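Local coordinates for monoacylglycerol lipase (Palaeococcus ferrophilus, PDB 6QE2), which probably hydrolyses monoacylglycerols to glycerol and free fatty acids on an alpha/beta-hydrolase scaffold, at residues 22-26 against 27-31; 86-89 against 90-94; 127-130 against 131-135; 201-204 against 205-208; 236-239 against 240-243. One frame throughout, in Å; residues are numbered along the deposited sequence.

Contact 1 of 5, residues 22-26 against 27-31; sequences LGEHS and GRYGK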
loop_
_atom_site.group_PDB
_atom_site.type_symbol
_atom_site.label_atom_id
_atom_site.label_comp_id
_atom_site.label_asym_id
_atom_site.label_seq_id
_atom_site.Cartn_x
_atom_site.Cartn_y
_atom_site.Cartn_z
ATOM N N LEU A 22 5.469 -3.086 -2.785
ATOM C CA LEU A 22 6.678 -3.893 -2.865
ATOM C C LEU A 22 7.479 -3.474 -4.075
ATOM O O LEU A 22 6.938 -3.415 -5.172
ATOM C CB LEU A 22 6.267 -5.385 -3.045
ATOM C CG LEU A 22 7.431 -6.356 -3.304
ATOM C CD1 LEU A 22 8.317 -6.492 -2.094
ATOM C CD2 LEU A 22 6.841 -7.710 -3.614
ATOM N N GLY A 23 8.777 -3.292 -3.914
ATOM C CA GLY A 23 9.653 -3.031 -5.046
ATOM C C GLY A 23 9.656 -1.599 -5.543
ATOM O O GLY A 23 10.461 -1.277 -6.424
ATOM N N GLU A 24 8.716 -0.755 -5.106
ATOM C CA GLU A 24 8.692 0.639 -5.565
ATOM C C GLU A 24 9.148 1.556 -4.439
ATOM O O GLU A 24 9.991 1.158 -3.597
ATOM C CB GLU A 24 7.292 0.962 -6.085
ATOM C CG GLU A 24 6.234 0.908 -4.960
ATOM C CD GLU A 24 4.953 1.669 -5.302
ATOM O OE1 GLU A 24 4.858 2.259 -6.399
ATOM O OE2 GLU A 24 4.018 1.592 -4.489
ATOM N N HIS A 25 8.687 2.810 -4.466
ATOM C CA HIS A 25 9.223 3.792 -3.530
ATOM C C HIS A 25 8.308 4.997 -3.592
ATOM O O HIS A 25 7.460 5.111 -4.470
ATOM C CB HIS A 25 10.685 4.218 -3.851
ATOM C CG HIS A 25 10.834 4.782 -5.221
ATOM N ND1 HIS A 25 10.827 6.147 -5.468
ATOM C CD2 HIS A 25 10.919 4.173 -6.425
ATOM C CE1 HIS A 25 10.942 6.339 -6.776
ATOM N NE2 HIS A 25 10.993 5.153 -7.372
ATOM N N SER A 26 8.499 5.921 -2.642
ATOM C CA SER A 26 7.539 7.012 -2.503
ATOM C C SER A 26 7.667 8.055 -3.605
ATOM O O SER A 26 6.732 8.835 -3.808
ATOM C CB SER A 26 7.687 7.674 -1.131
ATOM O OG SER A 26 8.985 8.229 -0.964
ATOM N N GLY A 27 8.779 8.066 -4.342
ATOM C CA GLY A 27 8.952 9.047 -5.399
ATOM C C GLY A 27 8.016 8.872 -6.579
ATOM O O GLY A 27 7.890 9.799 -7.387
ATOM N N ARG A 28 7.335 7.731 -6.684
ATOM C CA ARG A 28 6.398 7.533 -7.778
ATOM C C ARG A 28 5.070 8.241 -7.550
ATOM O O ARG A 28 4.217 8.224 -8.441
ATOM C CB ARG A 28 6.138 6.039 -7.990
ATOM C CG ARG A 28 7.374 5.230 -8.315
ATOM C CD ARG A 28 6.979 3.798 -8.658
ATOM N NE ARG A 28 6.245 3.722 -9.921
ATOM C CZ ARG A 28 5.253 2.866 -10.158
ATOM N NH1 ARG A 28 4.852 2.036 -9.208
ATOM N NH2 ARG A 28 4.650 2.850 -11.339
ATOM N N TYR A 29 4.876 8.869 -6.390
ATOM C CA TYR A 29 3.585 9.421 -6.000
ATOM C C TYR A 29 3.566 10.946 -6.056
ATOM O O TYR A 29 2.775 11.585 -5.360
ATOM C CB TYR A 29 3.207 8.928 -4.606
ATOM C CG TYR A 29 2.937 7.447 -4.599
ATOM C CD1 TYR A 29 3.970 6.532 -4.432
ATOM C CD2 TYR A 29 1.655 6.964 -4.795
ATOM C CE1 TYR A 29 3.718 5.164 -4.449
ATOM C CE2 TYR A 29 1.397 5.606 -4.806
ATOM C CZ TYR A 29 2.432 4.714 -4.631
ATOM O OH TYR A 29 2.160 3.359 -4.650
ATOM N N GLY A 30 4.424 11.532 -6.893
ATOM C CA GLY A 30 4.520 12.984 -6.955
ATOM C C GLY A 30 3.206 13.657 -7.300
ATOM O O GLY A 30 2.890 14.730 -6.776
ATOM N N LYS A 31 2.437 13.060 -8.213
ATOM C CA LYS A 31 1.168 13.660 -8.615
ATOM C C LYS A 31 0.181 13.701 -7.454
ATOM O O LYS A 31 -0.438 14.738 -7.185
ATOM C CB LYS A 31 0.582 12.892 -9.803
ATOM C CG LYS A 31 -0.727 13.459 -10.342
ATOM C CD LYS A 31 -0.507 14.824 -10.978
ATOM C CE LYS A 31 -1.737 15.284 -11.748
ATOM N NZ LYS A 31 -1.442 16.496 -12.563
#
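The Tyr29 ring meets segment 22-26 at its rim, where Glu24 OE2 and the carbonyl oxygens of His25 and Ser26 all lie in the ring plane, whereas the His25 ring takes Arg28 CG over one face, in a CH-pi contact 4.1 Å from the ring centroid. Glu24 divides its carboxylate between two neighbours along the chain. Its OE2 accepts Tyr29 OH on the syn side at 2.6 Å, and the carboxylate and phenol planes stand 67° apart. Its OE1 receives Arg28 NH1 on the anti side, but tilted out of the carboxylate plane, in a 2.8 Å salt bridge bent to 140° at the hydrogen. The bend of the arginine at chi3 (68°) turns the guanidinium back to this oxygen. The backbone closes the turn through Tyr29 N, which bonds Ser26 O at 3.2 Å. Arg28 NH1 has a second partner in Glu234, and Glu24 OE2 one in the Gly21 amide; His25 NE2 and Ser26 OG bond Asp162 and Asp47, outside the turn. With Tyr29 at the N-cap, this turn leads from strand 15-19 into helix 30-38, its tyrosine packed on Leu18 of that strand and on Phe84 and His86 of strand 82-86.

Contact 2 of 5, residues 86-89 against 90-94; sequences HSLG and GLTVI. With LDA (lauryl dimethylamine-N-oxide), chain D.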
loop_
_atom_site.group_PDB
_atom_site.type_symbol
_atom_site.label_atom_id
_atom_site.label_comp_id
_atom_site.label_asym_id
_atom_site.label_seq_id
_atom_site.Cartn_x
_atom_site.Cartn_y
_atom_site.Cartn_z
ATOM N N HIS A 86 -0.659 1.639 -0.994
ATOM C CA HIS A 86 -0.911 0.959 -2.259
ATOM C C HIS A 86 -0.299 -0.437 -2.248
ATOM O O HIS A 86 0.882 -0.599 -1.925
ATOM C CB HIS A 86 -0.355 1.759 -3.437
ATOM C CG HIS A 86 -0.332 0.989 -4.719
ATOM N ND1 HIS A 86 -1.478 0.691 -5.428
ATOM C CD2 HIS A 86 0.692 0.436 -5.409
ATOM C CE1 HIS A 86 -1.157 -0.005 -6.504
ATOM N NE2 HIS A 86 0.152 -0.179 -6.514
ATOM N N SER A 87 -1.115 -1.432 -2.607
ATOM C CA SER A 87 -0.683 -2.835 -2.793
ATOM C C SER A 87 -0.160 -3.414 -1.482
ATOM O O SER A 87 -0.953 -3.558 -0.526
ATOM C CB SER A 87 0.306 -2.826 -3.965
ATOM O OG SER A 87 0.421 -4.179 -4.457
ATOM N N LEU A 88 1.121 -3.836 -1.402
ATOM C CA LEU A 88 1.708 -4.165 -0.100
ATOM C C LEU A 88 1.450 -3.033 0.901
ATOM O O LEU A 88 1.152 -3.279 2.084
ATOM C CB LEU A 88 3.195 -4.426 -0.270
ATOM C CG LEU A 88 3.961 -4.580 1.042
ATOM C CD1 LEU A 88 3.443 -5.760 1.842
ATOM C CD2 LEU A 88 5.449 -4.808 0.751
ATOM N N GLY A 89 1.503 -1.788 0.436
ATOM C CA GLY A 89 1.274 -0.687 1.372
ATOM C C GLY A 89 -0.193 -0.580 1.755
ATOM O O GLY A 89 -0.523 -0.230 2.892
ATOM N N GLY A 90 -1.095 -1.021 0.855
ATOM C CA GLY A 90 -2.508 -1.043 1.192
ATOM C C GLY A 90 -2.828 -2.099 2.229
ATOM O O GLY A 90 -3.597 -1.852 3.162
ATOM N N LEU A 91 -2.238 -3.290 2.087
ATOM C CA LEU A 91 -2.349 -4.294 3.136
ATOM C C LEU A 91 -1.810 -3.764 4.455
ATOM O O LEU A 91 -2.421 -3.959 5.512
ATOM C CB LEU A 91 -1.601 -5.561 2.718
ATOM C CG LEU A 91 -1.422 -6.627 3.799
ATOM C CD1 LEU A 91 -2.757 -7.142 4.299
ATOM C CD2 LEU A 91 -0.565 -7.769 3.273
ATOM N N THR A 92 -0.672 -3.069 4.400
ATOM C CA THR A 92 -0.032 -2.553 5.608
ATOM C C THR A 92 -0.921 -1.545 6.329
ATOM O O THR A 92 -1.058 -1.594 7.558
ATOM C CB THR A 92 1.315 -1.933 5.235
ATOM O OG1 THR A 92 2.158 -2.943 4.652
ATOM C CG2 THR A 92 2.007 -1.353 6.462
ATOM N N VAL A 93 -1.537 -0.616 5.593
ATOM C CA VAL A 93 -2.343 0.393 6.276
ATOM C C VAL A 93 -3.634 -0.218 6.818
ATOM O O VAL A 93 -4.141 0.212 7.861
ATOM C CB VAL A 93 -2.608 1.602 5.353
ATOM C CG1 VAL A 93 -1.296 2.280 5.016
ATOM C CG2 VAL A 93 -3.336 1.191 4.075
ATOM N N ILE A 94 -4.168 -1.245 6.157
ATOM C CA ILE A 94 -5.305 -1.963 6.721
ATOM C C ILE A 94 -4.899 -2.666 8.014
ATOM O O ILE A 94 -5.613 -2.611 9.022
ATOM C CB ILE A 94 -5.874 -2.948 5.683
ATOM C CG1 ILE A 94 -6.547 -2.161 4.555
ATOM C CG2 ILE A 94 -6.852 -3.915 6.339
ATOM C CD1 ILE A 94 -6.841 -2.978 3.320
HETATM N N1 LDA D . 2.016 -7.530 -3.766
HETATM O O1 LDA D . 1.806 -6.627 -2.946
HETATM C CM1 LDA D . 3.015 -7.077 -4.725
HETATM C CM2 LDA D . 0.770 -7.865 -4.442
HETATM C C1 LDA D . 2.520 -8.702 -3.084
HETATM C C2 LDA D . 3.142 -9.601 -4.132
HETATM C C3 LDA D . 3.976 -10.669 -3.457
HETATM C C4 LDA D . 4.479 -11.671 -4.479
HETATM C C5 LDA D . 5.071 -12.884 -3.790
HETATM C C6 LDA D . 5.936 -13.680 -4.748
HETATM C C7 LDA D . 6.343 -14.991 -4.103
HETATM C C8 LDA D . 7.826 -14.990 -3.800
HETATM C C9 LDA D . 8.084 -15.427 -2.371
HETATM C C10 LDA D . 8.772 -16.783 -2.340
HETATM C C11 LDA D . 9.362 -17.069 -0.968
HETATM C C12 LDA D . 9.733 -15.787 -0.267
#
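Ser87 O accepts Leu91 N at 2.9 Å in the first turn of helix 88-99, entered from a serine whose phi of 63° and psi of -119° mark the strained turn of a probable nucleophile elbow. Thr92 is the side chain that folds back on this turn: its OG1 gives a 2.8 Å hydrogen bond to Leu88 O, the same oxygen that accepts Thr92 N at 3.0 Å. The two donors come to it from opposite faces of the carbonyl plane. Turning OG1 beside its own backbone N (chi1 -61°) brings the hydroxyl to that oxygen, one turn back, and gives a buried polar group an intrahelical partner. Val93 sets both methyls against Gly89 O, each at 3.4 Å, while its amide bonds the same carbonyl. Gly89 sits where a beta carbon would be crowded by His86 O, which fits the small residue of the GxSxG pattern. The CB of Ser87 points away from segment 90-94, and its OG bonds His233 NE2 and a glycerol and lies 3.2 Å from O1 of the detergent LDA. His86 ND1 bonds Ser110. Residues 86-94 carry the chain from strand 82-86 into helix 88-99 of a beta-alpha-beta unit, with Thr92 packed on helix 63-77, Leu91 on helix 171-186, and Val93 and Ile94 against strand 106-110.

Contact 3 of 5, residues 127-130 against 131-135; sequences LAKV and LGRIT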
loop_
_atom_site.group_PDB
_atom_site.type_symbol
_atom_site.label_atom_id
_atom_site.label_comp_id
_atom_site.label_asym_id
_atom_site.label_seq_id
_atom_site.Cartn_x
_atom_site.Cartn_y
_atom_site.Cartn_z
ATOM N N LEU A 127 5.994 -22.366 0.509
ATOM C CA LEU A 127 7.444 -22.182 0.540
ATOM C C LEU A 127 7.828 -20.931 1.317
ATOM O O LEU A 127 8.812 -20.932 2.067
ATOM C CB LEU A 127 7.994 -22.116 -0.883
ATOM C CG LEU A 127 9.505 -21.926 -1.016
ATOM C CD1 LEU A 127 10.249 -23.106 -0.417
ATOM C CD2 LEU A 127 9.898 -21.725 -2.472
ATOM N N ALA A 128 7.071 -19.856 1.158
ATOM C CA ALA A 128 7.406 -18.618 1.870
ATOM C C ALA A 128 7.325 -18.804 3.380
ATOM O O ALA A 128 8.124 -18.221 4.137
ATOM C CB ALA A 128 6.454 -17.511 1.403
ATOM N N LYS A 129 6.324 -19.571 3.843
ATOM C CA LYS A 129 6.212 -19.901 5.263
ATOM C C LYS A 129 7.443 -20.629 5.774
ATOM O O LYS A 129 7.792 -20.516 6.954
ATOM C CB LYS A 129 4.989 -20.793 5.518
ATOM C CG LYS A 129 3.647 -20.133 5.401
ATOM C CD LYS A 129 2.552 -21.082 5.895
ATOM C CE LYS A 129 1.181 -20.411 5.818
ATOM N NZ LYS A 129 0.068 -21.335 6.184
ATOM N N VAL A 130 8.087 -21.425 4.926
ATOM C CA VAL A 130 9.289 -22.104 5.384
ATOM C C VAL A 130 10.491 -21.187 5.285
ATOM O O VAL A 130 11.269 -21.060 6.232
ATOM C CB VAL A 130 9.521 -23.395 4.592
ATOM C CG1 VAL A 130 10.816 -24.009 5.051
ATOM C CG2 VAL A 130 8.362 -24.301 4.818
ATOM N N LEU A 131 10.688 -20.590 4.113
ATOM C CA LEU A 131 11.867 -19.756 3.896
ATOM C C LEU A 131 11.876 -18.556 4.827
ATOM O O LEU A 131 12.947 -18.112 5.253
ATOM C CB LEU A 131 11.930 -19.291 2.441
ATOM C CG LEU A 131 12.091 -20.376 1.375
ATOM C CD1 LEU A 131 12.288 -19.752 0.000
ATOM C CD2 LEU A 131 13.251 -21.300 1.715
ATOM N N GLY A 132 10.700 -18.016 5.157
ATOM C CA GLY A 132 10.649 -16.908 6.093
ATOM C C GLY A 132 11.174 -17.260 7.468
ATOM O O GLY A 132 11.604 -16.368 8.207
ATOM N N ARG A 133 11.169 -18.544 7.821
ATOM C CA ARG A 133 11.658 -18.991 9.118
ATOM C C ARG A 133 13.110 -19.450 9.093
ATOM O O ARG A 133 13.866 -19.116 10.006
ATOM C CB ARG A 133 10.768 -20.116 9.650
ATOM C CG ARG A 133 9.455 -19.606 10.217
ATOM C CD ARG A 133 8.436 -20.711 10.416
ATOM N NE ARG A 133 7.253 -20.211 11.108
ATOM C CZ ARG A 133 6.124 -19.860 10.503
ATOM N NH1 ARG A 133 6.019 -19.946 9.182
ATOM N NH2 ARG A 133 5.098 -19.413 11.217
ATOM N N ILE A 134 13.531 -20.189 8.065
ATOM C CA ILE A 134 14.853 -20.806 8.088
ATOM C C ILE A 134 15.876 -19.963 7.336
ATOM O O ILE A 134 17.070 -19.993 7.660
ATOM C CB ILE A 134 14.802 -22.241 7.528
ATOM C CG1 ILE A 134 14.364 -22.246 6.065
ATOM C CG2 ILE A 134 13.866 -23.104 8.361
ATOM C CD1 ILE A 134 14.630 -23.568 5.361
ATOM N N THR A 135 15.436 -19.205 6.329
ATOM C CA THR A 135 16.329 -18.322 5.573
ATOM C C THR A 135 15.661 -16.967 5.354
ATOM O O THR A 135 15.406 -16.562 4.217
ATOM C CB THR A 135 16.717 -18.948 4.231
ATOM O OG1 THR A 135 15.541 -19.150 3.440
ATOM C CG2 THR A 135 17.413 -20.289 4.427
#
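Leu127 and Leu131 form the close apolar part of this contact, one helical turn apart: Leu127 CG lies 3.7 Å from Leu131 CD1, and Leu127 CD1 approaches Leu131 CG equally closely. Their first torsions differ, with Leu127 CG anti to its amide nitrogen (chi1 -180°) and Leu131 CG beside its own (chi1 -63°), and the two branched ends meet at a slant. Alongside them, Leu131 N bonds Leu127 O at 2.8 Å in an almost perfectly straight line. Gly132 N bonds Ala128 O on the neighbouring rung, and Ala128 is buried, resting on Phe178 of helix 171-186 and touching the bound LDA.

The remaining faces are more exposed and more loosely made. On a flank, Val130 and Ile134 run side by side in the same direction, Val130 CG1 and Ile134 CD1 3.9 Å apart. On the far side from Leu131, Lys129 runs out as an extended chain, while Arg133 reaches back with a chain extended from CG to NE and bonds Lys129 O through NH1 at 2.9 Å. That oxygen lies only 5° out of the guanidinium plane, so the flat group meets it at its edge. Val130 O accepts both Ile134 N and Arg133 N, the latter well above the carbonyl plane. Thr135 then leaves helical geometry, while its OG1 makes a weak bond back to Leu131 O. Together these features describe the C-terminal end of helix 122-134; its contacts with helix 171-186 and the detergent are consistent with a place in the cap over the active site, as in other monoglyceride lipases of this fold.

Contact 4 of 5, residues 201-204 against 205-208; sequences TADI and ITPP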
loop_
_atom_site.group_PDB
_atom_site.type_symbol
_atom_site.label_atom_id
_atom_site.label_comp_id
_atom_site.label_asym_id
_atom_site.label_seq_id
_atom_site.Cartn_x
_atom_site.Cartn_y
_atom_site.Cartn_z
ATOM N N THR A 201 -10.897 -3.470 -11.804
ATOM C CA THR A 201 -11.591 -4.743 -11.972
ATOM C C THR A 201 -10.770 -5.776 -12.731
ATOM O O THR A 201 -11.040 -6.973 -12.601
ATOM C CB THR A 201 -12.929 -4.557 -12.700
ATOM O OG1 THR A 201 -12.690 -4.074 -14.028
ATOM C CG2 THR A 201 -13.828 -3.587 -11.953
ATOM N N ALA A 202 -9.773 -5.351 -13.506
ATOM C CA ALA A 202 -8.954 -6.273 -14.280
ATOM C C ALA A 202 -7.627 -6.574 -13.603
ATOM O O ALA A 202 -6.736 -7.159 -14.231
ATOM C CB ALA A 202 -8.712 -5.710 -15.681
ATOM N N ASP A 203 -7.489 -6.206 -12.333
ATOM C CA ASP A 203 -6.265 -6.430 -11.579
ATOM C C ASP A 203 -6.115 -7.918 -11.261
ATOM O O ASP A 203 -6.971 -8.501 -10.590
ATOM C CB ASP A 203 -6.331 -5.596 -10.298
ATOM C CG ASP A 203 -5.060 -5.635 -9.477
ATOM O OD1 ASP A 203 -4.113 -6.377 -9.811
ATOM O OD2 ASP A 203 -5.018 -4.891 -8.474
ATOM N N ILE A 204 -5.049 -8.540 -11.762
ATOM C CA ILE A 204 -4.721 -9.912 -11.382
ATOM C C ILE A 204 -3.521 -9.994 -10.449
ATOM O O ILE A 204 -3.202 -11.093 -9.970
ATOM C CB ILE A 204 -4.519 -10.824 -12.612
ATOM C CG1 ILE A 204 -3.479 -10.263 -13.574
ATOM C CG2 ILE A 204 -5.842 -11.025 -13.340
ATOM C CD1 ILE A 204 -3.385 -11.083 -14.850
ATOM N N ILE A 205 -2.840 -8.881 -10.181
ATOM C CA ILE A 205 -1.759 -8.909 -9.204
ATOM C C ILE A 205 -2.336 -8.995 -7.795
ATOM O O ILE A 205 -1.864 -9.777 -6.959
ATOM C CB ILE A 205 -0.866 -7.664 -9.374
ATOM C CG1 ILE A 205 -0.150 -7.706 -10.724
ATOM C CG2 ILE A 205 0.139 -7.574 -8.236
ATOM C CD1 ILE A 205 0.555 -6.429 -11.087
ATOM N N THR A 206 -3.360 -8.190 -7.508
ATOM C CA THR A 206 -4.141 -8.280 -6.274
ATOM C C THR A 206 -5.598 -8.366 -6.705
ATOM O O THR A 206 -6.243 -7.338 -6.945
ATOM C CB THR A 206 -3.896 -7.079 -5.355
ATOM O OG1 THR A 206 -4.096 -5.867 -6.089
ATOM C CG2 THR A 206 -2.476 -7.084 -4.800
ATOM N N PRO A 207 -6.128 -9.567 -6.871
ATOM C CA PRO A 207 -7.515 -9.708 -7.326
ATOM C C PRO A 207 -8.470 -8.888 -6.487
ATOM O O PRO A 207 -8.465 -8.998 -5.284
ATOM C CB PRO A 207 -7.785 -11.194 -7.149
ATOM C CG PRO A 207 -6.456 -11.811 -7.381
ATOM C CD PRO A 207 -5.461 -10.872 -6.765
ATOM N N PRO A 208 -9.327 -8.109 -7.133
ATOM C CA PRO A 208 -10.263 -7.236 -6.419
ATOM C C PRO A 208 -11.236 -7.903 -5.449
ATOM O O PRO A 208 -11.673 -7.236 -4.540
ATOM C CB PRO A 208 -11.014 -6.510 -7.541
ATOM C CG PRO A 208 -10.722 -7.263 -8.777
ATOM C CD PRO A 208 -9.389 -7.911 -8.586
#
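Asp203 and Thr206 set their polar ends against each other at a slant: the Asp203 CB points toward segment 205-208, its carboxylate lies across the turn, and the threonine hydroxyl comes to it from above its plane. Thr206 OG1 donates to Asp203 OD2 at 2.7 Å, lying 39° out of the carboxylate plane. The second oxygen, OD1, is engaged by the backbone: Thr206 N reaches it at 3.0 Å in a nearly straight bond, again from well above the plane, and Ile205 N adds a weak one at 2.8 Å. With CG anti to the backbone N (chi1 -175°), the aspartate extends its carboxylate over the following amides. The chain reverses here, the end-to-end directions of the two halves being 147° apart, and the return path is lined by prolines. Pro208 CD lies 3.2 Å from Asp203 O, while Pro207 CA directs its hydrogen at the same oxygen, 3.5 Å away. Farther back, Pro208 CG packs against Thr201 O. Two amides and a hydroxyl thus hold both carboxylate oxygens and limit the rotation of the group. OD2 also accepts His233 ND1, and His233 NE2 bonds Ser87 OG, a charge-relay arrangement consistent with the Ser-His-Asp triad of the alpha/beta hydrolases. Thr206 and the turn amides, one of them weakly bonded, probably act as a second shell that helps to position the carboxylate for His233.

Contact 5 of 5, residues 236-239 against 240-243; sequences FEDP and EWGE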
loop_
_atom_site.group_PDB
_atom_site.type_symbol
_atom_site.label_atom_id
_atom_site.label_comp_id
_atom_site.label_asym_id
_atom_site.label_seq_id
_atom_site.Cartn_x
_atom_site.Cartn_y
_atom_site.Cartn_z
ATOM N N PHE A 236 -3.214 4.661 -10.938
ATOM C CA PHE A 236 -2.701 6.033 -10.859
ATOM C C PHE A 236 -2.494 6.661 -12.228
ATOM O O PHE A 236 -2.746 7.860 -12.410
ATOM C CB PHE A 236 -1.372 6.064 -10.099
ATOM C CG PHE A 236 -1.461 5.567 -8.693
ATOM C CD1 PHE A 236 -1.309 4.221 -8.409
ATOM C CD2 PHE A 236 -1.674 6.451 -7.647
ATOM C CE1 PHE A 236 -1.384 3.761 -7.108
ATOM C CE2 PHE A 236 -1.754 5.997 -6.345
ATOM C CZ PHE A 236 -1.610 4.648 -6.075
ATOM N N GLU A 237 -1.938 5.881 -13.147
ATOM C CA GLU A 237 -1.643 6.353 -14.491
ATOM C C GLU A 237 -2.534 5.760 -15.578
ATOM O O GLU A 237 -2.219 5.866 -16.758
ATOM C CB GLU A 237 -0.165 6.128 -14.813
ATOM C CG GLU A 237 0.763 6.530 -13.678
ATOM C CD GLU A 237 2.227 6.422 -14.046
ATOM O OE1 GLU A 237 2.708 7.264 -14.830
ATOM O OE2 GLU A 237 2.900 5.503 -13.542
ATOM N N ASP A 238 -3.634 5.128 -15.185
ATOM C CA ASP A 238 -4.535 4.527 -16.160
ATOM C C ASP A 238 -5.060 5.635 -17.054
ATOM O O ASP A 238 -5.453 6.692 -16.566
ATOM C CB ASP A 238 -5.700 3.845 -15.448
ATOM C CG ASP A 238 -6.522 2.975 -16.374
ATOM O OD1 ASP A 238 -7.593 3.426 -16.822
ATOM O OD2 ASP A 238 -6.095 1.838 -16.651
ATOM N N PRO A 239 -5.124 5.345 -18.382
ATOM C CA PRO A 239 -5.608 6.330 -19.362
ATOM C C PRO A 239 -7.033 6.732 -19.121
ATOM O O PRO A 239 -7.353 7.925 -19.173
ATOM C CB PRO A 239 -5.447 5.585 -20.701
ATOM C CG PRO A 239 -4.381 4.488 -20.414
ATOM C CD PRO A 239 -4.766 4.053 -19.035
ATOM N N GLU A 240 -7.877 5.781 -18.773
ATOM C CA GLU A 240 -9.289 6.067 -18.556
ATOM C C GLU A 240 -9.546 6.615 -17.164
ATOM O O GLU A 240 -10.335 7.553 -17.002
ATOM C CB GLU A 240 -10.105 4.795 -18.789
ATOM C CG GLU A 240 -11.578 4.964 -18.558
ATOM C CD GLU A 240 -12.373 3.724 -18.880
ATOM O OE1 GLU A 240 -11.759 2.670 -19.222
ATOM O OE2 GLU A 240 -13.623 3.785 -18.760
ATOM N N TRP A 241 -8.830 6.118 -16.148
ATOM C CA TRP A 241 -9.246 6.339 -14.776
ATOM C C TRP A 241 -8.263 7.109 -13.888
ATOM O O TRP A 241 -8.624 7.432 -12.749
ATOM C CB TRP A 241 -9.496 4.971 -14.123
ATOM C CG TRP A 241 -10.622 4.221 -14.707
ATOM C CD1 TRP A 241 -10.571 3.020 -15.326
ATOM C CD2 TRP A 241 -11.996 4.598 -14.663
ATOM N NE1 TRP A 241 -11.846 2.616 -15.675
ATOM C CE2 TRP A 241 -12.739 3.561 -15.264
ATOM C CE3 TRP A 241 -12.674 5.702 -14.145
ATOM C CZ2 TRP A 241 -14.108 3.618 -15.398
ATOM C CZ3 TRP A 241 -14.038 5.757 -14.252
ATOM C CH2 TRP A 241 -14.746 4.721 -14.889
ATOM N N GLY A 242 -7.054 7.399 -14.365
ATOM C CA GLY A 242 -5.999 7.929 -13.491
ATOM C C GLY A 242 -6.414 9.220 -12.826
ATOM O O GLY A 242 -6.253 9.382 -11.619
ATOM N N GLU A 243 -7.081 10.104 -13.581
ATOM C CA GLU A 243 -7.450 11.396 -13.013
ATOM C C GLU A 243 -8.601 11.256 -12.024
ATOM O O GLU A 243 -8.593 11.857 -10.940
ATOM C CB GLU A 243 -7.822 12.371 -14.128
ATOM C CG GLU A 243 -7.959 13.753 -13.549
ATOM C CD GLU A 243 -8.673 14.708 -14.490
ATOM O OE1 GLU A 243 -8.524 14.546 -15.714
ATOM O OE2 GLU A 243 -9.425 15.564 -13.995
#
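An Asx motif at Asp238 leads into helix 242-256, the last helix of this alpha/beta-hydrolase chain, with the aspartate's side chain and carbonyl both serving the amides that follow. Asp238 OD1 accepts Trp241 N at 3.0 Å and Glu240 N at 3.1 Å; both bonds are weak, with angles of 134° and 131° at the hydrogen. Holding CG anti to the backbone N (chi1 -169°) places this oxygen over the two amides. Asp238 O takes the next one, Gly242 N, in a firmer bond of 2.8 Å. The indole of Trp241 carries CD1 to 3.4 Å from Asp238 OD1, approaching it obliquely, and Glu240 CG lies over one indole face. The acidic groups are probably balanced by Arg151, which forms salt bridges with Asp238 OD2 and Glu240 OE1, while Trp241 NE1 bonds Lys229 O. The CB of Phe236 points away from segment 240-243, and its ring meets those of Phe245, Tyr29 and His86 edge-to-face. Gly242 fits tightly against the turn: a beta carbon there would run into both Phe236 O and Asp238 O, and its CA already sits 3.4 Å from Phe236 O.

In the fold
The five contacts follow one another along the chain without overlap, and four of them lie in or beside connections that follow the C-terminal ends of strands 15-19, 82-86, 195-200 and 223-228 of the mixed sheet. Contact 2 lies near the centre of the fold, its centre about 13 Å from that of contact 1 and about 14 Å from that of contact 4; it touches both, as well as contact 5, where His86 meets Phe236. Contacts 1 and 5 also touch, through Tyr29 and Phe236. Contacts 2 and 4 hold the probable triad residues Ser87 and Asp203, while contacts 1 and 5 lie beside them. Contact 3, on helix 122-134, stands apart: its centre is about 22 Å from that of contact 2 and about 37 Å from that of contact 5, with the detergent chain spanning the interval toward Ser87.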